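Chorismate mutase and shikimate 5-dehydrogenase fusion protein (Clostridium acetobutylicum, PDB 3FBT) probably catalyses, through the dehydrogenase part present in this chain, the reversible NADPH-linked reduction of 3-dehydroshikimate to shikimate, with chorismate mutase activity belonging to the whole fusion protein. Local coordinates at residues I107-M112 with V211-N216; C125-S130 with Q139-N144; N184-G189 with E196-K201; G236-V241 with I256-V261. All blocks are in the same frame, centred on the assembly; numbering follows the deposited sequence.

Contact 1. Residues I107-M112 with V211-N216; sequences IGFGKM and VDLIYN
V211 and L213 meet F109 and M112 of the helix from either side of D212, whose own side chain turns the other way and is gripped at OD1 by two groups. The backbone N of I214 donates to D212 OD1 over 3.0 Å, from well above the carboxylate plane, which makes an Asx turn where the strand ends. N184 ND2 supplies the second bond, and D212 OD2 pairs with T220 OG1, so the buried carboxylate is held at both oxygens. The contact itself is apolar. M112 and V211 reach toward each other tip to tip, with M112 CE only 3.4 Å from V211 CG1, tighter than ordinary van der Waals packing; a bend at the last torsion (chi3 33°) brings this methyl in. Helix 105-115 is thereby seated on strand 209-212 of the parallel sheet of the nucleotide-binding, Rossmann-type domain. With CG anti to the backbone N (chi1 180°), the F109 ring reaches across to the strand and meets both partners obliquely. Its CE1 lies 4.0 Å from L213 CD1, the side chains crossing at about a right angle, and 4.2 Å from V211 CG1. L213, a predicted NADP(+)-binding residue, also packs against A133 of the glycine-rich loop.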
loop_
_atom_site.group_PDB
_atom_site.type_symbol
_atom_site.label_atom_id
_atom_site.label_comp_id
_atom_site.label_asym_id
_atom_site.label_seq_id
_atom_site.Cartn_x
_atom_site.Cartn_y
_atom_site.Cartn_z
ATOM N N ILE A 107 -25.461 -1.137 -6.007
ATOM C CA ILE A 107 -25.306 -0.643 -7.392
ATOM C C ILE A 107 -24.993 -1.829 -8.262
ATOM O O ILE A 107 -25.517 -1.992 -9.359
ATOM C CB ILE A 107 -24.158 0.379 -7.492
ATOM C CG1 ILE A 107 -24.421 1.538 -6.539
ATOM C CG2 ILE A 107 -24.041 0.899 -8.920
ATOM C CD1 ILE A 107 -23.553 2.797 -6.780
ATOM N N GLY A 108 -24.092 -2.686 -7.784
ATOM C CA GLY A 108 -23.767 -3.886 -8.574
ATOM C C GLY A 108 -25.017 -4.760 -8.844
ATOM O O GLY A 108 -25.161 -5.367 -9.921
ATOM N N PHE A 109 -25.864 -4.898 -7.849
ATOM C CA PHE A 109 -26.987 -5.830 -7.962
ATOM C C PHE A 109 -27.933 -5.267 -9.073
ATOM O O PHE A 109 -28.324 -5.974 -9.980
ATOM C CB PHE A 109 -27.740 -5.930 -6.631
ATOM C CG PHE A 109 -28.933 -6.887 -6.671
ATOM C CD1 PHE A 109 -28.754 -8.234 -6.873
ATOM C CD2 PHE A 109 -30.214 -6.397 -6.618
ATOM C CE1 PHE A 109 -29.853 -9.092 -6.930
ATOM C CE2 PHE A 109 -31.311 -7.255 -6.678
ATOM C CZ PHE A 109 -31.122 -8.595 -6.838
ATOM N N GLY A 110 -28.194 -3.975 -9.018
ATOM C CA GLY A 110 -29.007 -3.335 -10.050
ATOM C C GLY A 110 -28.404 -3.468 -11.443
ATOM O O GLY A 110 -29.150 -3.613 -12.419
ATOM N N LYS A 111 -27.069 -3.435 -11.569
ATOM C CA LYS A 111 -26.518 -3.506 -12.915
ATOM C C LYS A 111 -26.731 -4.890 -13.485
ATOM O O LYS A 111 -26.883 -5.080 -14.723
ATOM C CB LYS A 111 -25.032 -3.112 -12.989
ATOM C CG LYS A 111 -24.711 -1.675 -12.547
ATOM C CD LYS A 111 -24.769 -0.610 -13.630
ATOM C CE LYS A 111 -24.792 0.833 -12.964
ATOM N NZ LYS A 111 -24.875 2.028 -13.899
ATOM N N MET A 112 -26.686 -5.880 -12.591
ATOM C CA MET A 112 -26.846 -7.263 -12.974
ATOM C C MET A 112 -28.296 -7.574 -13.514
ATOM O O MET A 112 -28.467 -8.262 -14.532
ATOM C CB MET A 112 -26.473 -8.149 -11.802
ATOM C CG MET A 112 -26.454 -9.637 -12.128
ATOM S SD MET A 112 -26.466 -10.754 -10.658
ATOM C CE MET A 112 -27.390 -9.944 -9.469
ATOM N N VAL A 211 -31.922 -15.795 -9.803
ATOM C CA VAL A 211 -30.670 -14.997 -9.656
ATOM C C VAL A 211 -29.820 -15.572 -8.476
ATOM O O VAL A 211 -30.264 -15.549 -7.323
ATOM C CB VAL A 211 -30.957 -13.464 -9.356
ATOM C CG1 VAL A 211 -29.619 -12.552 -9.344
ATOM C CG2 VAL A 211 -31.951 -12.854 -10.330
ATOM N N ASP A 212 -28.638 -16.097 -8.743
ATOM C CA ASP A 212 -27.710 -16.461 -7.671
ATOM C C ASP A 212 -26.595 -15.409 -7.544
ATOM O O ASP A 212 -25.978 -15.040 -8.522
ATOM C CB ASP A 212 -27.052 -17.795 -7.956
ATOM C CG ASP A 212 -26.567 -18.478 -6.676
ATOM O OD1 ASP A 212 -26.281 -17.747 -5.707
ATOM O OD2 ASP A 212 -26.530 -19.753 -6.614
ATOM N N LEU A 213 -26.318 -14.924 -6.349
ATOM C CA LEU A 213 -25.217 -13.950 -6.190
ATOM C C LEU A 213 -23.854 -14.637 -6.171
ATOM O O LEU A 213 -22.826 -13.976 -6.243
ATOM C CB LEU A 213 -25.360 -13.102 -4.929
ATOM C CG LEU A 213 -26.118 -11.805 -4.898
ATOM C CD1 LEU A 213 -27.552 -12.023 -5.394
ATOM C CD2 LEU A 213 -26.077 -11.456 -3.465
ATOM N N ILE A 214 -23.846 -15.955 -6.056
ATOM C CA ILE A 214 -22.671 -16.755 -6.321
ATOM C C ILE A 214 -22.256 -16.741 -7.800
ATOM O O ILE A 214 -23.121 -16.865 -8.703
ATOM C CB ILE A 214 -22.987 -18.180 -5.947
ATOM C CG1 ILE A 214 -23.357 -18.213 -4.441
ATOM C CG2 ILE A 214 -21.794 -19.141 -6.387
ATOM C CD1 ILE A 214 -24.036 -19.532 -3.992
ATOM N N TYR A 215 -20.939 -16.613 -8.053
ATOM C CA TYR A 215 -20.371 -16.532 -9.436
ATOM C C TYR A 215 -19.314 -17.612 -9.630
ATOM O O TYR A 215 -18.776 -17.803 -10.723
ATOM C CB TYR A 215 -19.682 -15.154 -9.709
ATOM C CG TYR A 215 -18.671 -14.761 -8.645
ATOM C CD1 TYR A 215 -17.359 -15.273 -8.644
ATOM C CD2 TYR A 215 -19.046 -13.936 -7.614
ATOM C CE1 TYR A 215 -16.441 -14.930 -7.609
ATOM C CE2 TYR A 215 -18.180 -13.599 -6.615
ATOM C CZ TYR A 215 -16.894 -14.081 -6.618
ATOM O OH TYR A 215 -16.123 -13.698 -5.570
ATOM N N ASN A 216 -18.930 -18.277 -8.558
ATOM C CA ASN A 216 -18.065 -19.419 -8.725
ATOM C C ASN A 216 -18.581 -20.443 -7.775
ATOM O O ASN A 216 -18.512 -20.211 -6.564
ATOM C CB ASN A 216 -16.645 -19.067 -8.315
ATOM C CG ASN A 216 -15.694 -20.222 -8.504
ATOM O OD1 ASN A 216 -16.028 -21.213 -9.168
ATOM N ND2 ASN A 216 -14.502 -20.115 -7.921
#

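Contact 2. Residues C125-S130 with Q139-N144; sequences CVVLGS and QYLKDN. With SO4 (sulfate ion), chain E.
L141 reaches from the helix with both methyls onto V127 and C125. Packing is tightest where L141 CD1 meets V127 CG2 at 3.6 Å, the two side chains crossing at a slant. Toward C125 the fit is looser: the same CD1 stands 4.0 Å from C125 CB, while L141 CD2 comes to 4.2 Å from C125 SG. The leucine can straddle both residues because its CG lies anti to the carbonyl carbon (chi1 -58°), aiming the fork at the sheet. Strand 124-128 and helix 134-143 open a beta-alpha-beta unit of the Rossmann type, and G129 and S130 begin its glycine-rich turn, a predicted NADP(+) site. A sulfate, probably from the crystallisation liquor, is held at that turn by S130 OG, 2.7 Å from O4, and S130 N, 3.2 Å from O3; R154 and T153 bind it as well. Away from the strand, by contrast, K142 is exposed to solvent, while Q139 and D143 meet helix 81-86 and D143 OD2 bonds Y106 OH. Q139 NE2 donates to D143 OD1 over 3.2 Å. N144 ND2 bonds back to Y140 O at 3.1 Å while sitting over the centre of one face of the Y140 ring.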
loop_
_atom_site.group_PDB
_atom_site.type_symbol
_atom_site.label_atom_id
_atom_site.label_comp_id
_atom_site.label_asym_id
_atom_site.label_seq_id
_atom_site.Cartn_x
_atom_site.Cartn_y
_atom_site.Cartn_z
ATOM N N CYS A 125 -41.140 -11.005 -5.515
ATOM C CA CYS A 125 -39.710 -11.282 -5.366
ATOM C C CYS A 125 -39.378 -12.036 -4.089
ATOM O O CYS A 125 -39.786 -11.602 -2.994
ATOM C CB CYS A 125 -38.961 -9.976 -5.348
ATOM S SG CYS A 125 -39.164 -9.055 -6.916
ATOM N N VAL A 126 -38.631 -13.120 -4.262
ATOM C CA VAL A 126 -38.268 -13.975 -3.167
ATOM C C VAL A 126 -36.774 -14.018 -2.881
ATOM O O VAL A 126 -35.984 -14.439 -3.702
ATOM C CB VAL A 126 -38.840 -15.432 -3.388
ATOM C CG1 VAL A 126 -38.295 -16.361 -2.330
ATOM C CG2 VAL A 126 -40.375 -15.350 -3.291
ATOM N N VAL A 127 -36.391 -13.617 -1.697
ATOM C CA VAL A 127 -34.968 -13.661 -1.321
ATOM C C VAL A 127 -34.618 -14.804 -0.382
ATOM O O VAL A 127 -35.238 -14.968 0.701
ATOM C CB VAL A 127 -34.538 -12.321 -0.642
ATOM C CG1 VAL A 127 -33.017 -12.311 -0.339
ATOM C CG2 VAL A 127 -34.940 -11.144 -1.443
ATOM N N LEU A 128 -33.590 -15.570 -0.751
ATOM C CA LEU A 128 -33.137 -16.661 0.089
ATOM C C LEU A 128 -31.961 -16.277 0.971
ATOM O O LEU A 128 -30.905 -15.864 0.459
ATOM C CB LEU A 128 -32.735 -17.875 -0.733
ATOM C CG LEU A 128 -33.727 -18.220 -1.850
ATOM C CD1 LEU A 128 -33.116 -19.395 -2.622
ATOM C CD2 LEU A 128 -35.063 -18.506 -1.307
ATOM N N GLY A 129 -32.139 -16.442 2.283
ATOM C CA GLY A 129 -31.186 -15.989 3.305
ATOM C C GLY A 129 -31.279 -14.529 3.749
ATOM O O GLY A 129 -31.760 -13.649 3.038
ATOM N N SER A 130 -30.769 -14.262 4.943
ATOM C CA SER A 130 -30.801 -12.923 5.523
ATOM C C SER A 130 -29.470 -12.253 5.751
ATOM O O SER A 130 -29.451 -11.139 6.256
ATOM C CB SER A 130 -31.474 -13.005 6.879
ATOM O OG SER A 130 -30.718 -13.887 7.678
ATOM N N GLN A 139 -33.156 -3.635 -0.002
ATOM C CA GLN A 139 -33.365 -2.206 -0.244
ATOM C C GLN A 139 -33.626 -1.940 -1.727
ATOM O O GLN A 139 -34.526 -1.158 -2.075
ATOM C CB GLN A 139 -32.181 -1.367 0.219
ATOM C CG GLN A 139 -32.462 0.071 0.117
ATOM C CD GLN A 139 -33.521 0.448 1.113
ATOM O OE1 GLN A 139 -33.590 -0.130 2.200
ATOM N NE2 GLN A 139 -34.372 1.415 0.748
ATOM N N TYR A 140 -32.830 -2.569 -2.602
ATOM C CA TYR A 140 -33.055 -2.372 -4.029
ATOM C C TYR A 140 -34.464 -2.805 -4.501
ATOM O O TYR A 140 -35.115 -2.027 -5.192
ATOM C CB TYR A 140 -32.002 -3.092 -4.832
ATOM C CG TYR A 140 -32.094 -2.856 -6.311
ATOM C CD1 TYR A 140 -31.416 -1.767 -6.930
ATOM C CD2 TYR A 140 -32.828 -3.701 -7.098
ATOM C CE1 TYR A 140 -31.519 -1.532 -8.311
ATOM C CE2 TYR A 140 -32.954 -3.476 -8.485
ATOM C CZ TYR A 140 -32.297 -2.428 -9.085
ATOM O OH TYR A 140 -32.429 -2.319 -10.451
ATOM N N LEU A 141 -34.914 -4.019 -4.136
ATOM C CA LEU A 141 -36.218 -4.539 -4.565
ATOM C C LEU A 141 -37.369 -3.611 -4.177
ATOM O O LEU A 141 -38.304 -3.351 -4.953
ATOM C CB LEU A 141 -36.507 -5.906 -3.972
ATOM C CG LEU A 141 -35.547 -7.047 -4.243
ATOM C CD1 LEU A 141 -35.909 -8.252 -3.350
ATOM C CD2 LEU A 141 -35.511 -7.383 -5.752
ATOM N N LYS A 142 -37.264 -3.093 -2.985
ATOM C CA LYS A 142 -38.218 -2.205 -2.459
ATOM C C LYS A 142 -38.114 -0.819 -3.145
ATOM O O LYS A 142 -39.132 -0.212 -3.469
ATOM C CB LYS A 142 -37.963 -2.075 -0.973
ATOM C CG LYS A 142 -38.400 -0.756 -0.481
ATOM C CD LYS A 142 -38.555 -0.740 1.059
ATOM C CE LYS A 142 -39.346 0.492 1.490
ATOM N NZ LYS A 142 -38.514 1.718 1.253
ATOM N N ASP A 143 -36.895 -0.315 -3.344
ATOM C CA ASP A 143 -36.729 0.932 -4.056
ATOM C C ASP A 143 -37.327 0.822 -5.436
ATOM O O ASP A 143 -37.700 1.828 -5.977
ATOM C CB ASP A 143 -35.266 1.349 -4.211
ATOM C CG ASP A 143 -34.726 1.899 -2.976
ATOM O OD1 ASP A 143 -35.538 2.262 -2.090
ATOM O OD2 ASP A 143 -33.477 1.960 -2.875
ATOM N N ASN A 144 -37.344 -0.380 -6.015
ATOM C CA ASN A 144 -37.883 -0.583 -7.351
ATOM C C ASN A 144 -39.337 -1.097 -7.432
ATOM O O ASN A 144 -39.751 -1.570 -8.456
ATOM C CB ASN A 144 -37.002 -1.532 -8.140
ATOM C CG ASN A 144 -35.803 -0.861 -8.678
ATOM O OD1 ASN A 144 -35.641 -0.763 -9.892
ATOM N ND2 ASN A 144 -34.926 -0.394 -7.787
HETATM S S SO4 E . -30.689 -17.560 7.251
HETATM O O1 SO4 E . -31.437 -18.754 6.765
HETATM O O2 SO4 E . -29.876 -18.192 8.294
HETATM O O3 SO4 E . -29.768 -17.011 6.239
HETATM O O4 SO4 E . -31.496 -16.441 7.712
#

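Contact 3. Residues N184-G189 with E196-K201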
loop_
_atom_site.group_PDB
_atom_site.type_symbol
_atom_site.label_atom_id
_atom_site.label_comp_id
_atom_site.label_asym_id
_atom_site.label_seq_id
_atom_site.Cartn_x
_atom_site.Cartn_y
_atom_site.Cartn_z
ATOM N N ASN A 184 -30.890 -16.124 -4.550
ATOM C CA ASN A 184 -30.111 -16.775 -3.531
ATOM C C ASN A 184 -29.109 -15.815 -2.926
ATOM O O ASN A 184 -28.223 -15.328 -3.609
ATOM C CB ASN A 184 -29.301 -17.891 -4.137
ATOM C CG ASN A 184 -28.477 -18.564 -3.114
ATOM O OD1 ASN A 184 -28.986 -18.845 -2.025
ATOM N ND2 ASN A 184 -27.173 -18.800 -3.408
ATOM N N CYS A 185 -29.254 -15.534 -1.646
ATOM C CA CYS A 185 -28.282 -14.732 -0.929
ATOM C C CYS A 185 -27.523 -15.564 0.118
ATOM O O CYS A 185 -26.772 -15.012 0.917
ATOM C CB CYS A 185 -29.032 -13.582 -0.245
ATOM S SG CYS A 185 -29.414 -12.276 -1.399
ATOM N N THR A 186 -27.710 -16.885 0.094
ATOM C CA THR A 186 -27.124 -17.811 1.077
ATOM C C THR A 186 -25.795 -18.323 0.594
ATOM O O THR A 186 -25.498 -18.194 -0.558
ATOM C CB THR A 186 -27.973 -19.185 1.280
ATOM O OG1 THR A 186 -27.705 -20.087 0.200
ATOM C CG2 THR A 186 -29.429 -18.948 1.358
ATOM N N PRO A 187 -25.029 -18.992 1.484
ATOM C CA PRO A 187 -23.757 -19.586 0.961
ATOM C C PRO A 187 -23.845 -20.974 0.358
ATOM O O PRO A 187 -22.819 -21.469 -0.104
ATOM C CB PRO A 187 -22.808 -19.629 2.189
ATOM C CG PRO A 187 -23.730 -19.562 3.376
ATOM C CD PRO A 187 -24.923 -18.657 2.916
ATOM N N LYS A 188 -25.043 -21.560 0.280
ATOM C CA LYS A 188 -25.219 -22.873 -0.362
ATOM C C LYS A 188 -25.041 -22.732 -1.839
ATOM O O LYS A 188 -25.635 -21.857 -2.461
ATOM C CB LYS A 188 -26.606 -23.432 -0.092
ATOM C CG LYS A 188 -27.078 -23.193 1.299
ATOM C CD LYS A 188 -27.919 -24.339 1.700
ATOM C CE LYS A 188 -28.004 -24.441 3.231
ATOM N NZ LYS A 188 -29.115 -25.415 3.417
ATOM N N GLY A 189 -24.209 -23.573 -2.396
ATOM C CA GLY A 189 -23.892 -23.505 -3.822
ATOM C C GLY A 189 -22.440 -23.100 -4.115
ATOM O O GLY A 189 -21.944 -23.332 -5.241
ATOM N N GLU A 196 -24.743 -28.291 -2.766
ATOM C CA GLU A 196 -26.006 -28.005 -2.127
ATOM C C GLU A 196 -26.690 -26.889 -2.851
ATOM O O GLU A 196 -26.060 -25.994 -3.443
ATOM C CB GLU A 196 -25.822 -27.476 -0.704
ATOM C CG GLU A 196 -25.571 -28.471 0.376
ATOM C CD GLU A 196 -25.459 -27.777 1.703
ATOM O OE1 GLU A 196 -26.360 -26.982 2.024
ATOM O OE2 GLU A 196 -24.469 -28.003 2.422
ATOM N N SER A 197 -28.005 -26.911 -2.716
ATOM C CA SER A 197 -28.817 -25.851 -3.163
ATOM C C SER A 197 -29.560 -25.344 -1.942
ATOM O O SER A 197 -29.877 -26.129 -1.060
ATOM C CB SER A 197 -29.748 -26.400 -4.180
ATOM O OG SER A 197 -30.514 -25.394 -4.709
ATOM N N PRO A 198 -29.859 -24.032 -1.873
ATOM C CA PRO A 198 -30.775 -23.680 -0.794
ATOM C C PRO A 198 -32.222 -24.230 -0.967
ATOM O O PRO A 198 -32.903 -24.374 0.027
ATOM C CB PRO A 198 -30.795 -22.134 -0.827
ATOM C CG PRO A 198 -30.503 -21.814 -2.274
ATOM C CD PRO A 198 -29.501 -22.868 -2.696
ATOM N N VAL A 199 -32.716 -24.452 -2.192
ATOM C CA VAL A 199 -34.101 -24.960 -2.375
ATOM C C VAL A 199 -34.197 -26.132 -3.369
ATOM O O VAL A 199 -33.240 -26.417 -4.117
ATOM C CB VAL A 199 -35.098 -23.825 -2.787
ATOM C CG1 VAL A 199 -35.157 -22.711 -1.739
ATOM C CG2 VAL A 199 -34.701 -23.224 -4.047
ATOM N N ASP A 200 -35.333 -26.847 -3.380
ATOM C CA ASP A 200 -35.477 -27.949 -4.349
ATOM C C ASP A 200 -35.831 -27.387 -5.718
ATOM O O ASP A 200 -36.341 -26.264 -5.822
ATOM C CB ASP A 200 -36.570 -28.950 -3.947
ATOM C CG ASP A 200 -36.296 -29.640 -2.617
ATOM O OD1 ASP A 200 -35.235 -30.298 -2.500
ATOM O OD2 ASP A 200 -37.158 -29.530 -1.682
ATOM N N LYS A 201 -35.577 -28.174 -6.761
ATOM C CA LYS A 201 -35.867 -27.758 -8.162
ATOM C C LYS A 201 -37.324 -27.481 -8.415
ATOM O O LYS A 201 -37.722 -26.608 -9.207
ATOM C CB LYS A 201 -35.457 -28.847 -9.137
ATOM C CG LYS A 201 -35.896 -28.506 -10.545
ATOM C CD LYS A 201 -35.292 -29.437 -11.555
ATOM C CE LYS A 201 -35.983 -29.235 -12.901
ATOM N NZ LYS A 201 -37.338 -29.919 -12.989
HETATM O O HOH W 1 -28.953 -27.496 1.741
#
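The N184 amide has P198 against one face and the backbone N of T186 on the other. P198 CG lies beneath N184 OD1 at 3.3 Å, and T186 N donates to the same oxygen from well above the carbonyl plane, at 3.2 Å. In that plane, on a lone pair, T186 OG1 completes the grip on N184 OD1 at 2.9 Å; with ND2 held by D212, the amide is fixed in its rotation. T186 OG1 in turn accepts from K188 N, making an ST turn that shares T186 with the Asx turn begun at N184. The hydroxyl owes this double role to its place between the backbone N and the carbonyl carbon (chi1 79°), a position that also faces it to P198 CB. Farther out, the K188 chain runs past E196 OE1, touching it with CD and CE before NZ forms a long salt bridge of 3.5 Å. A water reinforces the pair, accepting from K188 NZ and donating to E196 OE1, each at 2.7 Å, and also to S197 O. At the closed end G189 CA makes a CH...O contact with E196 O. The loop follows strand 181-184, the fourth in chain order of the Rossmann-type sheet of this shikimate dehydrogenase domain; T186 abuts G129, consistent with a place beside the predicted NADP(+) pocket.

Contact 4. Residues G236-V241 with I256-V261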
loop_
_atom_site.group_PDB
_atom_site.type_symbol
_atom_site.label_atom_id
_atom_site.label_comp_id
_atom_site.label_asym_id
_atom_site.label_seq_id
_atom_site.Cartn_x
_atom_site.Cartn_y
_atom_site.Cartn_z
ATOM N N GLY A 236 -23.653 -14.447 -10.289
ATOM C CA GLY A 236 -23.405 -13.099 -9.795
ATOM C C GLY A 236 -22.188 -12.407 -10.357
ATOM O O GLY A 236 -21.724 -11.454 -9.757
ATOM N N LEU A 237 -21.649 -12.894 -11.468
ATOM C CA LEU A 237 -20.422 -12.321 -12.035
ATOM C C LEU A 237 -20.544 -10.857 -12.452
ATOM O O LEU A 237 -19.688 -10.021 -12.108
ATOM C CB LEU A 237 -19.885 -13.177 -13.159
ATOM C CG LEU A 237 -18.512 -12.853 -13.712
ATOM C CD1 LEU A 237 -17.462 -12.634 -12.562
ATOM C CD2 LEU A 237 -18.144 -14.054 -14.595
ATOM N N TYR A 238 -21.647 -10.506 -13.101
ATOM C CA TYR A 238 -21.810 -9.153 -13.508
ATOM C C TYR A 238 -21.898 -8.214 -12.298
ATOM O O TYR A 238 -21.482 -7.064 -12.352
ATOM C CB TYR A 238 -23.031 -9.003 -14.416
ATOM C CG TYR A 238 -22.902 -7.783 -15.270
ATOM C CD1 TYR A 238 -22.065 -7.780 -16.386
ATOM C CD2 TYR A 238 -23.567 -6.626 -14.936
ATOM C CE1 TYR A 238 -21.890 -6.623 -17.135
ATOM C CE2 TYR A 238 -23.428 -5.458 -15.698
ATOM C CZ TYR A 238 -22.586 -5.474 -16.787
ATOM O OH TYR A 238 -22.464 -4.301 -17.543
ATOM N N MET A 239 -22.481 -8.685 -11.201
ATOM C CA MET A 239 -22.567 -7.894 -10.019
ATOM C C MET A 239 -21.143 -7.656 -9.460
ATOM O O MET A 239 -20.813 -6.558 -9.141
ATOM C CB MET A 239 -23.455 -8.609 -8.961
ATOM C CG MET A 239 -23.573 -7.835 -7.601
ATOM S SD MET A 239 -24.767 -8.694 -6.462
ATOM C CE MET A 239 -24.641 -7.740 -4.962
ATOM N N LEU A 240 -20.343 -8.703 -9.310
ATOM C CA LEU A 240 -18.992 -8.564 -8.833
ATOM C C LEU A 240 -18.216 -7.546 -9.670
ATOM O O LEU A 240 -17.548 -6.678 -9.120
ATOM C CB LEU A 240 -18.290 -9.904 -8.893
ATOM C CG LEU A 240 -16.867 -9.929 -8.305
ATOM C CD1 LEU A 240 -16.894 -9.745 -6.758
ATOM C CD2 LEU A 240 -16.274 -11.310 -8.694
ATOM N N VAL A 241 -18.306 -7.645 -11.001
ATOM C CA VAL A 241 -17.558 -6.765 -11.870
ATOM C C VAL A 241 -18.074 -5.406 -11.786
ATOM O O VAL A 241 -17.291 -4.457 -11.696
ATOM C CB VAL A 241 -17.499 -7.281 -13.335
ATOM C CG1 VAL A 241 -16.921 -6.215 -14.253
ATOM C CG2 VAL A 241 -16.646 -8.524 -13.343
ATOM N N ILE A 256 -16.716 4.625 -15.554
ATOM C CA ILE A 256 -16.141 3.503 -16.270
ATOM C C ILE A 256 -17.165 2.966 -17.260
ATOM O O ILE A 256 -18.264 2.668 -16.870
ATOM C CB ILE A 256 -15.721 2.416 -15.282
ATOM C CG1 ILE A 256 -14.643 2.985 -14.343
ATOM C CG2 ILE A 256 -15.188 1.213 -15.996
ATOM C CD1 ILE A 256 -14.131 1.995 -13.412
ATOM N N ASP A 257 -16.784 2.884 -18.533
ATOM C CA ASP A 257 -17.683 2.561 -19.643
ATOM C C ASP A 257 -18.332 1.241 -19.371
ATOM O O ASP A 257 -17.691 0.320 -18.858
ATOM C CB ASP A 257 -16.889 2.460 -20.965
ATOM C CG ASP A 257 -16.621 3.819 -21.591
ATOM O OD1 ASP A 257 -17.309 4.792 -21.172
ATOM O OD2 ASP A 257 -15.727 3.930 -22.501
ATOM N N GLU A 258 -19.606 1.107 -19.701
ATOM C CA GLU A 258 -20.199 -0.220 -19.681
ATOM C C GLU A 258 -19.359 -1.219 -20.477
ATOM O O GLU A 258 -19.387 -2.431 -20.209
ATOM C CB GLU A 258 -21.584 -0.183 -20.259
ATOM C CG GLU A 258 -22.138 -1.580 -20.433
ATOM C CD GLU A 258 -23.632 -1.514 -20.655
ATOM O OE1 GLU A 258 -24.178 -0.367 -20.560
ATOM O OE2 GLU A 258 -24.248 -2.585 -20.895
ATOM N N ILE A 259 -18.615 -0.684 -21.452
ATOM C CA ILE A 259 -17.757 -1.444 -22.380
ATOM C C ILE A 259 -16.572 -2.094 -21.683
ATOM O O ILE A 259 -16.222 -3.227 -21.931
ATOM C CB ILE A 259 -17.116 -0.437 -23.387
ATOM C CG1 ILE A 259 -18.190 0.300 -24.193
ATOM C CG2 ILE A 259 -15.982 -1.079 -24.160
ATOM C CD1 ILE A 259 -19.254 -0.592 -24.834
ATOM N N ILE A 260 -15.935 -1.333 -20.809
ATOM C CA ILE A 260 -14.923 -1.877 -19.870
ATOM C C ILE A 260 -15.501 -2.952 -18.958
ATOM O O ILE A 260 -14.877 -4.015 -18.766
ATOM C CB ILE A 260 -14.264 -0.741 -19.055
ATOM C CG1 ILE A 260 -13.460 0.133 -20.027
ATOM C CG2 ILE A 260 -13.321 -1.330 -18.009
ATOM C CD1 ILE A 260 -13.217 1.564 -19.546
ATOM N N VAL A 261 -16.721 -2.734 -18.453
ATOM C CA VAL A 261 -17.357 -3.784 -17.616
ATOM C C VAL A 261 -17.582 -5.170 -18.314
ATOM O O VAL A 261 -17.154 -6.189 -17.791
ATOM C CB VAL A 261 -18.583 -3.288 -16.884
ATOM C CG1 VAL A 261 -19.112 -4.373 -15.929
ATOM C CG2 VAL A 261 -18.201 -2.102 -16.086
#
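V261 CG1 is the point on which V241 and Y238 converge. It comes within 3.3 Å of V241 CG1, closer than usual for two methyls, as the valine side chains slide past each other in opposite directions. In both valines CG1 is anti to the backbone N (chi1 170° in V241), which turns these branches inward. Y238 crosses V261 at about a right angle, its CZ 3.7 Å from V261 CG1 and its ring oblique to that methyl. At the ring's end, Y238 OH passes 4.0 Å from E258 CG, with the ring and the E258 carboxylate planes 65° apart. Beyond this first shell, E258 OE2 is paired in a salt bridge with K115 of helix 105-115, and Y238 OH has a weak hydrogen bond to D262 OD1. K111, K115 and F116 also pack against the Y238 side chain. V241 continues the apolar seam to I264, and L237 meets F265 and L268, so that the second helix runs back along the first. At the start of the first helix, N235 OD1 accepts from L237 N and the backbone of G236 bonds with I214; at the start of the second, E249 OE1 holds I256 N. Helices 237-252 and 258-273 thus form an antiparallel helical hairpin that begins at G236, a predicted NADP(+)-binding residue, and carries the C-terminal end of the chain.

Overall arrangement
Following the chain from its N terminus, the substrate-binding part comes first, and helix 105-115 then leads into the parallel nucleotide-binding sheet. Contact 1 opens on that helix and closes 99 residues later, at the end of strand 209-212. Two short closures nest inside it, one after the other: contact 2, within the first beta-alpha-beta unit, and contact 3, which folds the loop after strand 181-184 onto itself. They meet where L128 O lies 2.7 Å from C185 N. Contact 4 follows in series, pairing the last two helices; it adjoins contact 1, where Y215 packs on L240, but touches neither contact 2 nor contact 3. No closures cross.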